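Local coordinates for SusD superfamily protein (Parabacteroides distasonis, PDB 3OTN), which probably takes part in binding carbohydrates or other nutrients at the outer membrane, as a member of the SusD family, at residues C93-A96 / L97-L100; N112-M115 / A116-K119; V185-G188 / A189-L193. One frame throughout, in Å; residues are numbered along the deposited sequence.

Interactions 1 and 2 are short helical stretches of about two turns, and interaction 3 is a capped helix start; they follow one another along the chain, all within the N-terminal, TPR-related helical part of this SusD-family fold. Interaction 1 lies at the C-terminal end of helix 79-100, interaction 2 in the first half of helix 108-133, and interaction 3 at the start of helix 187-202. Centres of interactions 1 and 2 are about 10 Å apart, and they pack directly, Leu-97 CG lying 3.4 Å from Val-118 CG1. Interaction 3, about 12 Å from interaction 2 between centres, touches it where Glu-117 CG meets Val-185 CB. Residues 112-119 thus touch both other contacts, while interactions 1 and 3 do not meet.

Interaction 1: C93-A96 / L97-L100; sequences CNLA and LQKL. With EDO (1,2-ethanediol), chain R.
Lys-99 and Leu-95, one helical turn apart, lie side by side with their side chains pointing the same way. At the root of the lysine, CB sits 3.6 Å from Leu-95 O. CG comes closest, 3.4 Å from Leu-95 O, and also meets Leu-95 CD1 at 4.1 Å, so the aliphatic base of the lysine rests on the leucine. With the bend at the second torsion (chi2 -65°), CD stands off from the leucine, Lys-99 CE comes back to 4.4 Å from Leu-95 CD1, and NZ leads away to a long, weak ion pair with Glu-102. In Leu-95 the first torsion (chi1 -175°) sets CG beside the carbonyl carbon, where the CD1 branch can meet both Lys-99 and Gln-98. The glutamine crosses that CD1 at a slant, its OE1 approaching to 3.9 Å.

On the other face of the helix, Leu-97 and Leu-100 each fold back over a carbonyl of the preceding turn. Leu-97 CG is 3.4 Å from Cys-93 O, and Leu-100 CG is 3.2 Å from Ala-96 O. Those oxygens also receive regular alpha-helical bonds, Ala-96 O from Leu-100 N at 2.8 Å. Asn-94 O takes two donors, the Gln-98 amide and a hydroxyl of an ethanediol probably left from crystallisation, which also bonds Arg-122. In the side chain of Asn-94, OD1 is hydrogen-bonded by Arg-122, and ND2 makes a weak bond to Ile-139 O.

This is the last part of helix 79-100. The side carrying Cys-93, Leu-97 and Leu-100 packs on helix 108-133, while Ala-96, Lys-99 and Leu-100 touch helix 15-25, so the helix end is shared by two neighbouring helices.

Interaction 2: N112-M115 / A116-K119; sequences NGYM and AEVK. With ACT (acetate ion), chain F.
Four regular alpha-helical bonds join residues 112-115 to 116-119, from Ala-116 N to Asn-112 O at the start to Lys-119 N to Met-115 O, 2.8 Å, at the end. Between them, Glu-117 N divides its hydrogen between Gly-113 O and, weakly, Tyr-114 O, which also receives Val-118 N at 3.3 Å.

The main side-chain meeting is that of Tyr-114 and Glu-117, which run side by side. Glu-117 OE2 comes in at the edge of the phenol ring, in its plane, 3.6 Å from Tyr-114 CD1, with ring and carboxylate planes turned 74° apart. This oxygen faces the rim of C-H groups, a placement that probably suits its negative charge. The other carboxylate oxygen, OE1, has a hydrogen bond with Tyr-27 OH and a salt bridge with Arg-184. Lower on the same residue, CG lies 3.4 Å from Gly-113 O, against the bare backbone of the glycine.

Lys-119 stays extended beyond CG, and its chain passes Met-115 O, with CG 3.4 Å away, before reaching an acetate ion probably taken from the crystallisation liquor. The hydrogen bond from NZ to this ion is weak and the orientation of the acetate doubtful; the firmer partner of NZ is Glu-170, in a salt bridge.

In the TPR-related helical part of this SusD-family protein, helix 108-133 packs here against three others: Tyr-114 on helix 15-25, Val-118 and Met-115 on helix 79-100, and Ala-116 and Lys-119 on helix 156-172.

Interaction 3: V185-G188 / A189-L193; sequences VSMG and AVKAL
Ser-186 OG has two partners: it accepts the amide of Ala-189, N to OG 3.3 Å, and makes a weak hydrogen bond to Phe-178 O. This is an N-cap, in which the serine immediately before helix 187-202 offers its hydroxyl to an amide of the first turn that has no helical carbonyl four residues back. The bond is fairly straight, 157° at the hydrogen, and depends on OG standing between the backbone N and the carbonyl carbon (chi1 60°), from where it can reach over the start of the helix. The serine carbonyl is used as well: Val-190 N donates to Ser-186 O at 3.1 Å, closing the first full turn. Backbone bonds of Met-187 with Ala-177 and of Gly-188 with Phe-178 tie this helix start to the preceding loop.

Around the cap the packing is apolar. Val-185, still in the loop, places CG1 4.4 Å from Val-190 CG2 and a similar distance from the methyl of Ala-189. Met-187, a selenomethionine, is bent at chi2 and chi3, and its SE comes 4.3 Å from Val-190 CB. Helix 108-133 meets Val-185 and Leu-193, and strand 249-253 meets Val-185 and Ala-189, so this helix start touches both a helix and a strand.

Lys-191 is buried too. Its N donates to Met-187 O at 2.8 Å, and its ammonium group is satisfied by salt bridges to Glu-222 and Glu-172, which probably keep it charged. On the way there the lysine chain crosses the selenomethionine aslant, bringing Lys-191 CE to 3.8 Å from Met-187 CG.

Interaction 1: C93-A96 / L97-L100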
# COMPACT_ATOMS: atom_id res chain seq x y z
N CYS A 93 18.23 8.64 2.52
CA CYS A 93 18.67 7.60 3.42
C CYS A 93 20.16 7.34 3.38
O CYS A 93 20.78 7.13 4.45
CB CYS A 93 17.95 6.27 3.16
SG CYS A 93 16.15 6.26 3.39
N ASN A 94 20.74 7.28 2.18
CA ASN A 94 22.17 7.01 2.04
C ASN A 94 23.00 8.09 2.71
O ASN A 94 23.96 7.80 3.40
CB ASN A 94 22.59 6.82 0.57
CG ASN A 94 21.98 5.55 -0.05
OD1 ASN A 94 21.65 4.63 0.67
ND2 ASN A 94 21.82 5.53 -1.39
N LEU A 95 22.60 9.34 2.52
CA LEU A 95 23.31 10.46 3.12
C LEU A 95 23.11 10.50 4.65
O LEU A 95 24.07 10.75 5.41
CB LEU A 95 22.82 11.77 2.46
CG LEU A 95 23.47 13.11 2.81
CD1 LEU A 95 25.00 13.00 2.81
CD2 LEU A 95 22.98 14.20 1.84
N ALA A 96 21.88 10.26 5.09
CA ALA A 96 21.54 10.15 6.50
C ALA A 96 22.40 9.08 7.21
O ALA A 96 22.96 9.34 8.29
CB ALA A 96 20.01 9.82 6.66
N LEU A 97 22.52 7.89 6.60
CA LEU A 97 23.31 6.82 7.19
C LEU A 97 24.80 7.16 7.23
O LEU A 97 25.49 6.82 8.19
CB LEU A 97 23.07 5.48 6.50
CG LEU A 97 21.69 4.83 6.73
CD1 LEU A 97 21.39 3.67 5.74
CD2 LEU A 97 21.54 4.43 8.18
N GLN A 98 25.31 7.84 6.20
CA GLN A 98 26.73 8.24 6.19
C GLN A 98 26.98 9.24 7.31
O GLN A 98 27.90 9.06 8.09
CB GLN A 98 27.12 8.88 4.87
CG GLN A 98 28.61 9.27 4.80
CD GLN A 98 28.94 10.22 3.67
OE1 GLN A 98 28.46 11.36 3.63
NE2 GLN A 98 29.81 9.79 2.77
N LYS A 99 26.11 10.25 7.43
CA LYS A 99 26.30 11.27 8.46
C LYS A 99 26.05 10.75 9.89
O LYS A 99 26.83 11.07 10.82
CB LYS A 99 25.52 12.55 8.16
CG LYS A 99 25.91 13.28 6.83
CD LYS A 99 27.35 13.80 6.90
CE LYS A 99 27.71 14.79 5.77
NZ LYS A 99 29.18 14.70 5.54
N LEU A 100 25.03 9.93 10.07
CA LEU A 100 24.77 9.32 11.40
C LEU A 100 25.95 8.51 11.94
O LEU A 100 26.19 8.49 13.16
CB LEU A 100 23.49 8.48 11.40
CG LEU A 100 22.20 9.34 11.36
CD1 LEU A 100 20.98 8.49 10.96
CD2 LEU A 100 21.96 10.06 12.70
C1 EDO R . 25.21 4.82 3.27
O1 EDO R . 26.18 5.75 2.83
C2 EDO R . 25.83 3.44 3.36
O2 EDO R . 24.84 2.43 3.14

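Interaction 2: N112-M115 / A116-K119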
# COMPACT_ATOMS: atom_id res chain seq x y z
N ASN A 112 21.87 4.46 17.35
CA ASN A 112 21.48 3.13 16.85
C ASN A 112 20.00 3.07 16.42
O ASN A 112 19.67 2.54 15.36
CB ASN A 112 21.76 2.08 17.95
CG ASN A 112 21.37 0.65 17.55
OD1 ASN A 112 20.20 0.26 17.62
ND2 ASN A 112 22.37 -0.15 17.18
N GLY A 113 19.12 3.64 17.24
CA GLY A 113 17.68 3.72 16.91
C GLY A 113 17.42 4.50 15.65
O GLY A 113 16.69 4.05 14.76
N TYR A 114 18.07 5.65 15.57
CA TYR A 114 17.92 6.52 14.43
C TYR A 114 18.36 5.83 13.14
O TYR A 114 17.67 5.93 12.14
CB TYR A 114 18.71 7.80 14.64
CG TYR A 114 18.14 8.80 15.63
CD1 TYR A 114 16.79 8.80 16.01
CD2 TYR A 114 18.96 9.82 16.14
CE1 TYR A 114 16.29 9.74 16.91
CE2 TYR A 114 18.46 10.78 17.04
CZ TYR A 114 17.12 10.75 17.39
OH TYR A 114 16.64 11.69 18.26
N MSE A 115 19.49 5.12 13.18
CA MSE A 115 19.99 4.45 12.00
C MSE A 115 19.06 3.29 11.62
O MSE A 115 18.86 3.04 10.43
CB MSE A 115 21.46 4.01 12.19
CG MSE A 115 22.44 5.20 12.27
SE MSE A 115 24.33 4.67 12.61
CE MSE A 115 24.03 3.60 14.20
N ALA A 116 18.46 2.64 12.62
CA ALA A 116 17.44 1.61 12.36
C ALA A 116 16.23 2.18 11.60
O ALA A 116 15.65 1.52 10.73
CB ALA A 116 17.00 0.92 13.68
N GLU A 117 15.83 3.40 11.93
CA GLU A 117 14.67 4.01 11.26
C GLU A 117 15.01 4.22 9.76
O GLU A 117 14.19 4.00 8.88
CB GLU A 117 14.30 5.35 11.91
CG GLU A 117 13.82 5.26 13.37
CD GLU A 117 13.50 6.61 14.00
OE1 GLU A 117 12.88 7.47 13.35
OE2 GLU A 117 13.87 6.81 15.17
N VAL A 118 16.22 4.69 9.50
CA VAL A 118 16.71 5.01 8.17
C VAL A 118 16.90 3.73 7.38
O VAL A 118 16.55 3.69 6.21
CB VAL A 118 17.99 5.90 8.22
CG1 VAL A 118 18.55 6.22 6.76
CG2 VAL A 118 17.66 7.20 9.00
N LYS A 119 17.44 2.69 8.01
CA LYS A 119 17.60 1.43 7.28
C LYS A 119 16.24 0.83 6.94
O LYS A 119 16.07 0.29 5.84
CB LYS A 119 18.45 0.42 8.04
CG LYS A 119 19.92 0.77 8.06
CD LYS A 119 20.63 -0.16 9.04
CE LYS A 119 22.10 0.23 9.24
NZ LYS A 119 22.78 -0.79 10.10
C ACT F . 21.81 -0.15 13.11
O ACT F . 21.47 -1.27 12.63
OXT ACT F . 20.95 0.34 13.87
CH3 ACT F . 23.12 0.54 12.79

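Interaction 3: V185-G188 / A189-L193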
# COMPACT_ATOMS: atom_id res chain seq x y z
N VAL A 185 8.82 5.22 12.79
CA VAL A 185 9.13 3.81 12.58
C VAL A 185 9.30 3.11 13.96
O VAL A 185 9.81 3.70 14.91
CB VAL A 185 10.43 3.68 11.74
CG1 VAL A 185 10.90 2.24 11.66
CG2 VAL A 185 10.18 4.29 10.34
N SER A 186 8.81 1.88 14.08
CA SER A 186 8.87 1.09 15.32
C SER A 186 9.29 -0.31 14.93
O SER A 186 9.30 -0.65 13.76
CB SER A 186 7.47 1.01 15.94
OG SER A 186 6.54 0.38 15.04
N MSE A 187 9.58 -1.15 15.92
CA MSE A 187 9.92 -2.54 15.60
C MSE A 187 8.72 -3.25 14.98
O MSE A 187 8.90 -4.12 14.12
CB MSE A 187 10.39 -3.30 16.84
CG MSE A 187 11.03 -4.60 16.50
SE MSE A 187 12.75 -4.17 15.70
CE MSE A 187 13.69 -3.66 17.31
N GLY A 188 7.51 -2.87 15.36
CA GLY A 188 6.33 -3.45 14.70
C GLY A 188 6.30 -3.19 13.19
O GLY A 188 5.95 -4.06 12.41
N ALA A 189 6.70 -1.98 12.78
CA ALA A 189 6.81 -1.62 11.39
C ALA A 189 7.87 -2.47 10.69
O ALA A 189 7.65 -2.98 9.59
CB ALA A 189 7.12 -0.07 11.22
N VAL A 190 9.03 -2.63 11.34
CA VAL A 190 10.11 -3.45 10.79
C VAL A 190 9.66 -4.88 10.60
O VAL A 190 9.95 -5.49 9.57
CB VAL A 190 11.37 -3.44 11.74
CG1 VAL A 190 12.38 -4.51 11.32
CG2 VAL A 190 11.98 -2.06 11.82
N LYS A 191 8.98 -5.43 11.61
CA LYS A 191 8.52 -6.83 11.52
C LYS A 191 7.43 -7.00 10.47
O LYS A 191 7.43 -7.99 9.78
CB LYS A 191 7.97 -7.38 12.86
CG LYS A 191 8.87 -7.30 14.03
CD LYS A 191 10.06 -8.14 13.92
CE LYS A 191 10.85 -8.20 15.29
NZ LYS A 191 11.89 -9.19 15.11
N ALA A 192 6.54 -6.02 10.34
CA ALA A 192 5.47 -6.07 9.31
C ALA A 192 6.07 -6.04 7.90
O ALA A 192 5.69 -6.83 7.03
CB ALA A 192 4.47 -4.93 9.50
N LEU A 193 7.00 -5.12 7.68
CA LEU A 193 7.67 -5.03 6.40
C LEU A 193 8.48 -6.27 6.10
O LEU A 193 8.40 -6.79 4.98
CB LEU A 193 8.59 -3.81 6.33
CG LEU A 193 9.36 -3.62 5.01
CD1 LEU A 193 8.41 -3.66 3.79
CD2 LEU A 193 10.15 -2.32 5.06